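Local coordinates for interferon-inducible protein AIM2 (Mus musculus, PDB 4JBM), which senses double-stranded DNA in the cytosol through its HIN domain and triggers assembly of the AIM2 inflammasome, leading to pyroptosis, at residues E25-T30 with D49-K54. Numbering follows the deposited sequence.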
loop_
_atom_site.group_PDB
_atom_site.type_symbol
_atom_site.label_atom_id
_atom_site.label_comp_id
_atom_site.label_asym_id
_atom_site.label_seq_id
_atom_site.Cartn_x
_atom_site.Cartn_y
_atom_site.Cartn_z
ATOM N N GLU A 25 13.104 -9.279 5.015
ATOM C CA GLU A 25 13.184 -7.851 4.744
ATOM C C GLU A 25 12.565 -7.591 3.369
ATOM O O GLU A 25 12.961 -8.212 2.378
ATOM C CB GLU A 25 14.636 -7.382 4.814
ATOM C CG GLU A 25 14.883 -5.982 4.285
ATOM C CD GLU A 25 16.011 -5.285 5.011
ATOM O OE1 GLU A 25 16.225 -5.588 6.201
ATOM O OE2 GLU A 25 16.682 -4.438 4.391
ATOM N N ILE A 26 11.595 -6.682 3.302
ATOM C CA ILE A 26 10.847 -6.481 2.067
ATOM C C ILE A 26 10.586 -5.020 1.775
ATOM O O ILE A 26 10.832 -4.145 2.610
ATOM C CB ILE A 26 9.455 -7.138 2.134
ATOM C CG1 ILE A 26 8.560 -6.371 3.101
ATOM C CG2 ILE A 26 9.550 -8.596 2.534
ATOM C CD1 ILE A 26 7.107 -6.449 2.744
ATOM N N PHE A 27 10.068 -4.763 0.578
ATOM C CA PHE A 27 9.509 -3.451 0.289
ATOM C C PHE A 27 8.328 -3.516 -0.667
ATOM O O PHE A 27 8.013 -4.578 -1.224
ATOM C CB PHE A 27 10.571 -2.427 -0.146
ATOM C CG PHE A 27 11.198 -2.702 -1.490
ATOM C CD1 PHE A 27 12.279 -3.566 -1.608
ATOM C CD2 PHE A 27 10.732 -2.057 -2.629
ATOM C CE1 PHE A 27 12.867 -3.801 -2.841
ATOM C CE2 PHE A 27 11.317 -2.286 -3.867
ATOM C CZ PHE A 27 12.386 -3.159 -3.973
ATOM N N HIS A 28 7.663 -2.374 -0.813
ATOM C CA HIS A 28 6.507 -2.258 -1.680
ATOM C C HIS A 28 6.739 -1.203 -2.751
ATOM O O HIS A 28 7.387 -0.180 -2.512
ATOM C CB HIS A 28 5.275 -1.906 -0.854
ATOM C CG HIS A 28 4.836 -3.008 0.052
ATOM N ND1 HIS A 28 5.270 -3.124 1.355
ATOM C CD2 HIS A 28 4.016 -4.063 -0.168
ATOM C CE1 HIS A 28 4.726 -4.193 1.903
ATOM N NE2 HIS A 28 3.960 -4.782 1.004
ATOM N N ALA A 29 6.182 -1.454 -3.930
ATOM C CA ALA A 29 6.330 -0.540 -5.046
ATOM C C ALA A 29 5.042 -0.494 -5.850
ATOM O O ALA A 29 4.173 -1.343 -5.690
ATOM C CB ALA A 29 7.503 -0.959 -5.928
ATOM N N THR A 30 4.900 0.523 -6.687
ATOM C CA THR A 30 3.791 0.570 -7.635
ATOM C C THR A 30 4.390 0.618 -9.018
ATOM O O THR A 30 5.302 1.402 -9.274
ATOM C CB THR A 30 2.911 1.804 -7.429
ATOM O OG1 THR A 30 2.399 1.803 -6.094
ATOM C CG2 THR A 30 1.741 1.806 -8.410
ATOM N N ASP A 49 17.516 -1.625 -5.862
ATOM C CA ASP A 49 18.332 -0.801 -6.757
ATOM C C ASP A 49 17.782 -0.727 -8.186
ATOM O O ASP A 49 18.213 0.103 -8.990
ATOM C CB ASP A 49 19.782 -1.313 -6.784
ATOM C CG ASP A 49 19.889 -2.773 -7.219
ATOM O OD1 ASP A 49 18.961 -3.557 -6.921
ATOM O OD2 ASP A 49 20.898 -3.137 -7.863
ATOM N N LYS A 50 16.826 -1.600 -8.488
ATOM C CA LYS A 50 16.243 -1.683 -9.819
ATOM C C LYS A 50 14.869 -1.020 -9.833
ATOM O O LYS A 50 14.322 -0.718 -10.893
ATOM C CB LYS A 50 16.142 -3.152 -10.242
ATOM C CG LYS A 50 17.495 -3.869 -10.277
ATOM C CD LYS A 50 17.343 -5.371 -10.492
ATOM C CE LYS A 50 18.684 -6.024 -10.761
ATOM N NZ LYS A 50 19.182 -5.697 -12.119
ATOM N N PHE A 51 14.320 -0.814 -8.641
ATOM C CA PHE A 51 13.006 -0.209 -8.471
ATOM C C PHE A 51 13.083 1.288 -8.140
ATOM O O PHE A 51 12.859 1.708 -6.999
ATOM C CB PHE A 51 12.251 -0.944 -7.364
ATOM C CG PHE A 51 11.573 -2.209 -7.817
ATOM C CD1 PHE A 51 12.280 -3.408 -7.904
ATOM C CD2 PHE A 51 10.225 -2.205 -8.141
ATOM C CE1 PHE A 51 11.644 -4.581 -8.310
ATOM C CE2 PHE A 51 9.581 -3.372 -8.547
ATOM C CZ PHE A 51 10.292 -4.558 -8.636
ATOM N N ILE A 52 13.388 2.090 -9.151
ATOM C CA ILE A 52 13.401 3.534 -8.993
ATOM C C ILE A 52 12.419 4.154 -9.985
ATOM O O ILE A 52 12.351 3.717 -11.136
ATOM C CB ILE A 52 14.847 4.082 -9.156
ATOM C CG1 ILE A 52 15.660 3.773 -7.897
ATOM C CG2 ILE A 52 14.863 5.579 -9.420
ATOM C CD1 ILE A 52 16.719 2.715 -8.087
ATOM N N PRO A 53 11.638 5.155 -9.534
ATOM C CA PRO A 53 10.576 5.720 -10.374
ATOM C C PRO A 53 11.083 6.106 -11.756
ATOM O O PRO A 53 12.223 6.555 -11.872
ATOM C CB PRO A 53 10.127 6.953 -9.583
ATOM C CG PRO A 53 10.341 6.542 -8.152
ATOM C CD PRO A 53 11.632 5.745 -8.179
ATOM N N LYS A 54 10.259 5.866 -12.777
ATOM C CA LYS A 54 10.556 6.201 -14.178
ATOM C C LYS A 54 11.482 5.219 -14.901
ATOM O O LYS A 54 11.647 5.310 -16.117
ATOM C CB LYS A 54 11.028 7.650 -14.341
ATOM C CG LYS A 54 10.019 8.660 -13.834
ATOM C CD LYS A 54 10.377 10.066 -14.277
ATOM C CE LYS A 54 9.347 11.070 -13.785
ATOM N NZ LYS A 54 9.324 12.283 -14.644
#
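In the hydrophobic core of the first OB fold of the HIN domain, Phe27 and Ala29 of strand 25-32 meet Phe51, which enters from the loop between strands 37-42 and 56-60. Being two residues apart on an extended strand, Phe27 and Ala29 present their side chains to the same side of the sheet, while the CA-CB bond of the intervening His28 points away from the loop; its ring meets that of Phe162. The two phenylalanines form a T-shaped pair: the edge of Phe27 is directed at the face of Phe51, with ring centroids 5.6 Å apart and planes at 82°. A large flat side chain suits both places, since one ring supplies the C-H edge and the other the pi face. Phe27 CE2 also lies 3.9 Å from Phe51 CB, and Phe27 CZ is equally close to Phe51 CD1, so the edge covers the root of the second ring. The CA-CB bond of Phe51 points toward the strand, and with CG anti to the carbonyl carbon (chi1 -82°) its ring lies against Phe27 and Ala29; the side chain also touches Val40 on strand 37-42. Ala29, whose short side chain lets the ring come near the sheet, makes the closest approach, its CB lying 3.7 Å from Phe51 CD2.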